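Local coordinates for 231aa long hypothetical protein-L-isoaspartate O-methyltransferase (Sulfolobus tokodaii, PDB 1VBF) that probably methylates L-isoaspartyl residues of damaged proteins, using S-adenosyl-L-methionine as methyl donor, and so serves in their repair or degradation, at residues I11-L16 with M62-D67; L58-L63 with G82-L87; K70-L75 with Y135-V140. All blocks are in the same frame, centred on the assembly; numbering follows the deposited sequence.

Interaction 1 (I11-L16 with M62-D67); sequences IKTQEL and MLDELD
The turn that leads into helix 14-22 is held against the C-terminal part of helix 56-65 by one carboxylate, that of Asp64, which takes the backbone N-H groups of Lys12 and Thr13. Lys12 N reaches Asp64 OD2 at 2.8 Å, and the bond is straight, 179° at the hydrogen; the donor comes in on the syn side, a little out of the carboxylate plane. Thr13 N meets Asp64 OD1 at 2.9 Å on the syn lone pair, but its N-H points less squarely, at 132°. With one oxygen given to each of two successive amides, the carboxylate is held against rotation. What carries it there is the first torsion of Asp64, which sets CG anti to the backbone N (chi1 -161°) and swings the group across to the turn. Thr13 sits at the N-cap position of helix 14-22, yet its hydroxyl makes no capping bond; OG1 instead lies 3.2 Å from Asp64 OD1. Through its bond to Thr13 N at that N-cap position, the carboxylate comes close to a helix N-terminus, where the helix dipole would probably stabilise its negative charge. The charged end of Lys12 leads off, and its NZ makes no contact with the carboxylate. A water donates to Leu63 O at 2.7 Å and lies at a long, weak distance from Thr13 OG1. Next to the carboxylate the packing turns apolar. Leu16, in the first turn of its helix, lays CD1 against the backbone of Asp64, 3.6 Å from its N, and the same methyl touches Leu63 CB at 4.2 Å. Ile11 CG2 comes up beside Asp64 OD1, while the Ile11 side chain also packs on Ala17 and Phe20 of helix 14-22.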
# COMPACT_ATOMS: atom_id res chain seq x y z
N ILE B 11 38.21 -12.79 -2.42
CA ILE B 11 39.01 -11.63 -2.01
C ILE B 11 40.12 -11.22 -2.99
O ILE B 11 41.04 -11.98 -3.28
CB ILE B 11 39.60 -11.84 -0.60
CG1 ILE B 11 38.44 -12.07 0.38
CG2 ILE B 11 40.52 -10.64 -0.19
CD1 ILE B 11 38.89 -12.40 1.75
N LYS B 12 40.00 -9.99 -3.49
CA LYS B 12 40.92 -9.40 -4.45
C LYS B 12 42.14 -8.73 -3.82
O LYS B 12 43.15 -8.51 -4.48
CB LYS B 12 40.17 -8.38 -5.30
CG LYS B 12 39.85 -8.81 -6.72
CD LYS B 12 38.82 -9.90 -6.75
CE LYS B 12 38.74 -10.51 -8.15
NZ LYS B 12 37.69 -11.56 -8.23
N THR B 13 42.06 -8.38 -2.54
CA THR B 13 43.19 -7.74 -1.88
C THR B 13 43.94 -8.79 -1.07
O THR B 13 43.46 -9.28 -0.05
CB THR B 13 42.69 -6.61 -0.96
OG1 THR B 13 42.12 -5.58 -1.77
CG2 THR B 13 43.83 -6.03 -0.14
N GLN B 14 45.12 -9.14 -1.54
CA GLN B 14 45.93 -10.16 -0.89
C GLN B 14 46.06 -9.99 0.62
O GLN B 14 45.97 -10.97 1.35
CB GLN B 14 47.34 -10.22 -1.52
CG GLN B 14 48.13 -11.47 -1.13
CD GLN B 14 47.27 -12.73 -1.18
OE1 GLN B 14 46.40 -12.88 -2.05
NE2 GLN B 14 47.52 -13.66 -0.25
N GLU B 15 46.28 -8.76 1.07
CA GLU B 15 46.43 -8.49 2.50
C GLU B 15 45.16 -8.84 3.28
O GLU B 15 45.22 -9.40 4.38
CB GLU B 15 46.80 -7.02 2.71
CG GLU B 15 47.98 -6.55 1.87
CD GLU B 15 47.60 -6.15 0.43
OE1 GLU B 15 47.15 -7.01 -0.37
OE2 GLU B 15 47.76 -4.95 0.09
N LEU B 16 44.01 -8.53 2.70
CA LEU B 16 42.72 -8.84 3.31
C LEU B 16 42.54 -10.35 3.35
O LEU B 16 42.02 -10.91 4.31
CB LEU B 16 41.58 -8.22 2.48
CG LEU B 16 40.28 -7.81 3.19
CD1 LEU B 16 39.14 -8.14 2.26
CD2 LEU B 16 40.10 -8.52 4.54
N MSE B 62 32.84 -5.29 1.34
CA MSE B 62 33.08 -3.88 1.60
C MSE B 62 34.55 -3.58 1.89
O MSE B 62 35.13 -2.66 1.30
CB MSE B 62 32.20 -3.42 2.75
CG MSE B 62 30.73 -3.61 2.43
SE MSE B 62 29.52 -2.79 3.70
CE MSE B 62 28.81 -4.41 4.47
N LEU B 63 35.15 -4.37 2.78
CA LEU B 63 36.56 -4.17 3.09
C LEU B 63 37.41 -4.42 1.85
O LEU B 63 38.37 -3.69 1.60
CB LEU B 63 37.01 -5.09 4.22
CG LEU B 63 36.32 -4.90 5.58
CD1 LEU B 63 37.06 -5.73 6.62
CD2 LEU B 63 36.30 -3.42 5.97
N ASP B 64 37.06 -5.43 1.07
CA ASP B 64 37.82 -5.73 -0.14
C ASP B 64 37.76 -4.54 -1.09
O ASP B 64 38.74 -4.19 -1.75
CB ASP B 64 37.29 -7.00 -0.80
CG ASP B 64 38.30 -7.64 -1.77
OD1 ASP B 64 39.53 -7.39 -1.63
OD2 ASP B 64 37.86 -8.43 -2.65
N GLU B 65 36.61 -3.89 -1.14
CA GLU B 65 36.42 -2.74 -2.02
C GLU B 65 37.07 -1.47 -1.47
O GLU B 65 37.22 -0.49 -2.21
CB GLU B 65 34.93 -2.49 -2.21
CG GLU B 65 34.24 -3.46 -3.15
CD GLU B 65 34.60 -3.21 -4.61
OE1 GLU B 65 34.49 -2.06 -5.07
OE2 GLU B 65 34.99 -4.17 -5.30
N LEU B 66 37.45 -1.50 -0.19
CA LEU B 66 38.06 -0.35 0.50
C LEU B 66 39.51 -0.11 0.08
O LEU B 66 40.08 0.96 0.35
CB LEU B 66 38.02 -0.56 2.01
CG LEU B 66 37.43 0.51 2.95
CD1 LEU B 66 37.94 0.20 4.35
CD2 LEU B 66 37.83 1.93 2.57
N ASP B 67 40.10 -1.13 -0.56
CA ASP B 67 41.47 -1.05 -1.04
C ASP B 67 42.40 -0.75 0.14
O ASP B 67 43.01 0.31 0.24
CB ASP B 67 41.58 0.01 -2.15
CG ASP B 67 43.00 0.11 -2.75
OD1 ASP B 67 43.63 -0.94 -3.04
OD2 ASP B 67 43.47 1.25 -2.96
O HOH W 1 40.95 -3.62 0.69

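Interaction 2 (L58-L63 with G82-L87); sequences LGIFML and GYYTAL
Tyr84 reaches across from helix 83-91 and lays its ring against the backbone of helix 56-65 at Gly59, where CE2 comes within 3.5 Å of Gly59 CA. The approach is slanted, and the glycine makes room for it: a beta carbon here would point toward the ring and probably collide with CE2. Leu63, one turn further along, meets the same ring at its edge, with CD1 close to the ring plane and 3.9 Å from Tyr84 CD2. That methyl is shared, for it also touches Leu87 CD1 at 4.0 Å, the two leucine side chains crossing at about a right angle. Ile60 completes the group: its CD1 meets Leu87 CD1 at 3.8 Å, again with the chains nearly perpendicular. The bend in Ile60, with chi2 at -51°, turns CD1 toward helix 83-91. Within that helix, Tyr83 CD2 stands over the centre of one face of the Tyr84 ring. The phenol oxygen of Tyr84 bonds to Thr54 O, and its ring stacks with Trp141. The axes of 58-63 and 83-87 approach to 11.3 Å and run in the same general direction, 34° apart, and strand 73-77 lies between the two helices in the chain; Phe20 of helix 14-22 packs on both Ile60 and Tyr83, while Thr85 turns to strand 94-99.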
# COMPACT_ATOMS: atom_id res chain seq x y z
N LEU B 58 28.80 -9.57 3.11
CA LEU B 58 28.75 -8.16 2.81
C LEU B 58 30.01 -7.45 3.32
O LEU B 58 30.68 -6.74 2.56
CB LEU B 58 27.52 -7.54 3.45
CG LEU B 58 26.68 -6.66 2.54
CD1 LEU B 58 25.83 -5.81 3.40
CD2 LEU B 58 27.53 -5.76 1.68
N GLY B 59 30.31 -7.65 4.62
CA GLY B 59 31.49 -7.05 5.24
C GLY B 59 32.82 -7.26 4.52
O GLY B 59 33.61 -6.32 4.31
N ILE B 60 33.09 -8.50 4.13
CA ILE B 60 34.33 -8.81 3.44
C ILE B 60 34.37 -8.12 2.08
O ILE B 60 35.43 -7.66 1.62
CB ILE B 60 34.49 -10.34 3.27
CG1 ILE B 60 34.45 -11.00 4.65
CG2 ILE B 60 35.81 -10.65 2.59
CD1 ILE B 60 35.41 -10.35 5.65
N PHE B 61 33.20 -8.06 1.44
CA PHE B 61 33.09 -7.40 0.15
C PHE B 61 33.41 -5.90 0.32
O PHE B 61 34.17 -5.32 -0.46
CB PHE B 61 31.68 -7.58 -0.44
CG PHE B 61 31.45 -6.79 -1.70
CD1 PHE B 61 32.21 -7.05 -2.84
CD2 PHE B 61 30.57 -5.72 -1.71
CE1 PHE B 61 32.09 -6.25 -3.98
CE2 PHE B 61 30.44 -4.90 -2.84
CZ PHE B 61 31.20 -5.16 -3.98
N MSE B 62 32.84 -5.29 1.34
CA MSE B 62 33.08 -3.88 1.60
C MSE B 62 34.55 -3.58 1.89
O MSE B 62 35.13 -2.66 1.30
CB MSE B 62 32.20 -3.42 2.75
CG MSE B 62 30.73 -3.61 2.43
SE MSE B 62 29.52 -2.79 3.70
CE MSE B 62 28.81 -4.41 4.47
N LEU B 63 35.15 -4.37 2.78
CA LEU B 63 36.56 -4.17 3.09
C LEU B 63 37.41 -4.42 1.85
O LEU B 63 38.37 -3.69 1.60
CB LEU B 63 37.01 -5.09 4.22
CG LEU B 63 36.32 -4.90 5.58
CD1 LEU B 63 37.06 -5.73 6.62
CD2 LEU B 63 36.30 -3.42 5.97
N GLY B 82 33.79 -5.46 16.97
CA GLY B 82 35.23 -5.40 16.73
C GLY B 82 35.87 -6.30 15.69
O GLY B 82 37.05 -6.11 15.38
N TYR B 83 35.12 -7.26 15.15
CA TYR B 83 35.67 -8.17 14.13
C TYR B 83 36.21 -7.50 12.85
O TYR B 83 37.32 -7.82 12.38
CB TYR B 83 34.63 -9.20 13.74
CG TYR B 83 35.08 -10.04 12.57
CD1 TYR B 83 36.09 -10.97 12.72
CD2 TYR B 83 34.54 -9.84 11.31
CE1 TYR B 83 36.59 -11.72 11.61
CE2 TYR B 83 35.02 -10.57 10.19
CZ TYR B 83 36.04 -11.51 10.34
OH TYR B 83 36.50 -12.24 9.26
N TYR B 84 35.45 -6.59 12.26
CA TYR B 84 35.96 -5.95 11.06
C TYR B 84 37.08 -4.98 11.44
O TYR B 84 37.97 -4.67 10.63
CB TYR B 84 34.85 -5.21 10.29
CG TYR B 84 33.76 -6.11 9.76
CD1 TYR B 84 32.50 -6.11 10.33
CD2 TYR B 84 34.01 -7.02 8.73
CE1 TYR B 84 31.53 -6.97 9.92
CE2 TYR B 84 33.03 -7.90 8.30
CZ TYR B 84 31.79 -7.87 8.90
OH TYR B 84 30.80 -8.72 8.49
N THR B 85 37.05 -4.53 12.70
CA THR B 85 38.06 -3.62 13.19
C THR B 85 39.36 -4.42 13.19
O THR B 85 40.36 -3.99 12.61
CB THR B 85 37.73 -3.12 14.61
OG1 THR B 85 36.33 -2.87 14.71
CG2 THR B 85 38.48 -1.81 14.89
N ALA B 86 39.35 -5.60 13.81
CA ALA B 86 40.53 -6.47 13.82
C ALA B 86 41.12 -6.70 12.40
O ALA B 86 42.32 -6.50 12.21
CB ALA B 86 40.19 -7.82 14.45
N LEU B 87 40.31 -7.11 11.42
CA LEU B 87 40.80 -7.34 10.06
C LEU B 87 41.50 -6.13 9.45
O LEU B 87 42.46 -6.28 8.69
CB LEU B 87 39.66 -7.76 9.13
CG LEU B 87 38.85 -9.03 9.44
CD1 LEU B 87 37.79 -9.21 8.36
CD2 LEU B 87 39.76 -10.27 9.50

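Interaction 3 (K70-L75 with Y135-V140); sequences KGQKVL and YDRVVV
With Tyr135 CG anti to the carbonyl carbon (chi1 -64°) and Leu75 CG anti to the backbone N, the torsions set the phenol face against Leu75 CB. That carbon sits 3.4 Å from the ring centroid of Tyr135, 9° off the normal, a CH-pi contact over the face, and Leu75 CD1 reaches on to the hydroxyl end. A serine in place of Tyr135 would probably leave Leu75 without the flat surface it packs on and Tyr129 O without its hydroxyl partner. Along the backbone, the strands pair in parallel: Leu75 N bonds to Arg137 O at 2.9 Å, and Val139 N to Leu75 O at 3.1 Å. At the corner by Asp136 the pairing changes. Asp136 N gives a nearly linear bond to Lys73 O, 2.7 Å, while Asp136 OD2 turns back to accept Lys73 N at 2.8 Å, on its anti side and out of the carboxylate plane. The same oxygen also has a salt bridge to Lys156. On the face with Val74, Gln72 NE2 lies over the guanidinium of Arg137, 3.3 Å from CZ, the two planes 71° apart. No hydrogen bond joins them, both being donors: Gln72 OE1 is taken by His69 N, Arg137 NE bonds to Asp136 O, and Arg137 NH1 goes to Leu66 O and Asp67. Both strands lie inside the seven-stranded sheet of the Rossmann-like methyltransferase fold, with strand 94-99 beyond 73-77 and 159-165 beyond 135-140, while Gln154 of helix 149-154 packs on Leu75 and Tyr135.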
# COMPACT_ATOMS: atom_id res chain seq x y z
N LYS B 70 49.28 -1.57 3.53
CA LYS B 70 50.25 -1.12 4.54
C LYS B 70 50.27 0.37 4.75
O LYS B 70 50.10 1.14 3.81
CB LYS B 70 51.68 -1.50 4.14
CG LYS B 70 51.94 -2.94 3.72
CD LYS B 70 53.34 -3.06 3.10
CE LYS B 70 53.62 -4.47 2.57
NZ LYS B 70 54.95 -4.56 1.89
N GLY B 71 50.53 0.77 5.98
CA GLY B 71 50.65 2.17 6.31
C GLY B 71 49.53 3.15 6.09
O GLY B 71 49.79 4.33 5.91
N GLN B 72 48.28 2.70 6.10
CA GLN B 72 47.19 3.64 5.94
C GLN B 72 46.59 3.95 7.32
O GLN B 72 46.83 3.23 8.30
CB GLN B 72 46.07 3.08 5.05
CG GLN B 72 46.49 2.68 3.66
CD GLN B 72 45.32 2.14 2.83
OE1 GLN B 72 44.66 1.17 3.21
NE2 GLN B 72 45.07 2.77 1.69
N LYS B 73 45.84 5.04 7.39
CA LYS B 73 45.17 5.41 8.62
C LYS B 73 43.72 5.25 8.21
O LYS B 73 43.27 5.89 7.26
CB LYS B 73 45.46 6.85 9.00
CG LYS B 73 45.19 7.17 10.46
CD LYS B 73 45.68 8.56 10.76
CE LYS B 73 45.78 8.83 12.25
NZ LYS B 73 46.51 10.11 12.44
N VAL B 74 42.99 4.40 8.92
CA VAL B 74 41.60 4.13 8.59
C VAL B 74 40.62 4.53 9.66
O VAL B 74 40.79 4.17 10.83
CB VAL B 74 41.41 2.62 8.30
CG1 VAL B 74 39.94 2.29 8.06
CG2 VAL B 74 42.29 2.22 7.11
N LEU B 75 39.58 5.26 9.27
CA LEU B 75 38.53 5.66 10.21
C LEU B 75 37.36 4.70 9.98
O LEU B 75 36.92 4.52 8.84
CB LEU B 75 38.08 7.10 9.94
CG LEU B 75 36.83 7.51 10.71
CD1 LEU B 75 37.16 7.67 12.18
CD2 LEU B 75 36.27 8.81 10.17
N TYR B 135 42.54 10.85 7.06
CA TYR B 135 42.36 9.40 6.96
C TYR B 135 42.53 8.98 5.51
O TYR B 135 42.31 9.76 4.58
CB TYR B 135 40.97 8.96 7.43
CG TYR B 135 40.71 9.20 8.88
CD1 TYR B 135 39.90 10.26 9.29
CD2 TYR B 135 41.32 8.43 9.86
CE1 TYR B 135 39.72 10.53 10.64
CE2 TYR B 135 41.14 8.70 11.21
CZ TYR B 135 40.34 9.75 11.59
OH TYR B 135 40.13 9.95 12.93
N ASP B 136 42.95 7.74 5.31
CA ASP B 136 43.13 7.20 3.97
C ASP B 136 41.84 6.55 3.51
O ASP B 136 41.48 6.63 2.35
CB ASP B 136 44.26 6.16 3.95
CG ASP B 136 45.64 6.78 4.10
OD1 ASP B 136 46.18 7.25 3.07
OD2 ASP B 136 46.16 6.81 5.25
N ARG B 137 41.14 5.94 4.45
CA ARG B 137 39.91 5.23 4.16
C ARG B 137 38.92 5.42 5.30
O ARG B 137 39.30 5.70 6.44
CB ARG B 137 40.21 3.73 4.04
CG ARG B 137 41.35 3.35 3.11
CD ARG B 137 40.92 3.37 1.67
NE ARG B 137 41.85 4.11 0.84
CZ ARG B 137 42.51 3.57 -0.18
NH1 ARG B 137 42.30 2.30 -0.45
NH2 ARG B 137 43.34 4.30 -0.91
N VAL B 138 37.64 5.22 4.97
CA VAL B 138 36.56 5.29 5.94
C VAL B 138 35.49 4.26 5.58
O VAL B 138 35.09 4.14 4.42
CB VAL B 138 35.90 6.66 5.97
CG1 VAL B 138 34.75 6.63 6.94
CG2 VAL B 138 36.89 7.73 6.34
N VAL B 139 35.03 3.50 6.57
CA VAL B 139 33.98 2.50 6.35
C VAL B 139 32.88 2.82 7.34
O VAL B 139 33.17 3.07 8.50
CB VAL B 139 34.41 1.10 6.73
CG1 VAL B 139 33.63 0.07 5.90
CG2 VAL B 139 35.88 0.97 6.58
N VAL B 140 31.63 2.79 6.90
CA VAL B 140 30.53 3.07 7.83
C VAL B 140 29.67 1.82 7.82
O VAL B 140 29.42 1.30 6.76
CB VAL B 140 29.74 4.31 7.35
CG1 VAL B 140 28.83 4.83 8.47
CG2 VAL B 140 30.72 5.39 6.90

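Interactions 1 and 2 both use helix 56-65, which takes helix 83-91 and the start of helix 14-22; interaction 3 pairs two neighbouring strands of the central sheet. Interaction 2 is wholly buried and apolar, its centre about 8 Å from the centre of the chain, whereas interaction 1 is partly exposed and rests on a carboxylate gripped by backbone amides. Interaction 3 is mostly buried but relies on main-chain bonds, with charged Asp136 and Arg137 taking part. Ile11 and Leu16 of interaction 1 reach Ile60 of interaction 2, and Arg137 of interaction 3 bonds to Leu66 O and Asp67 of segment 62-67. Interactions 2 and 3 do not touch, though strand 73-77 leads into helix 83-91.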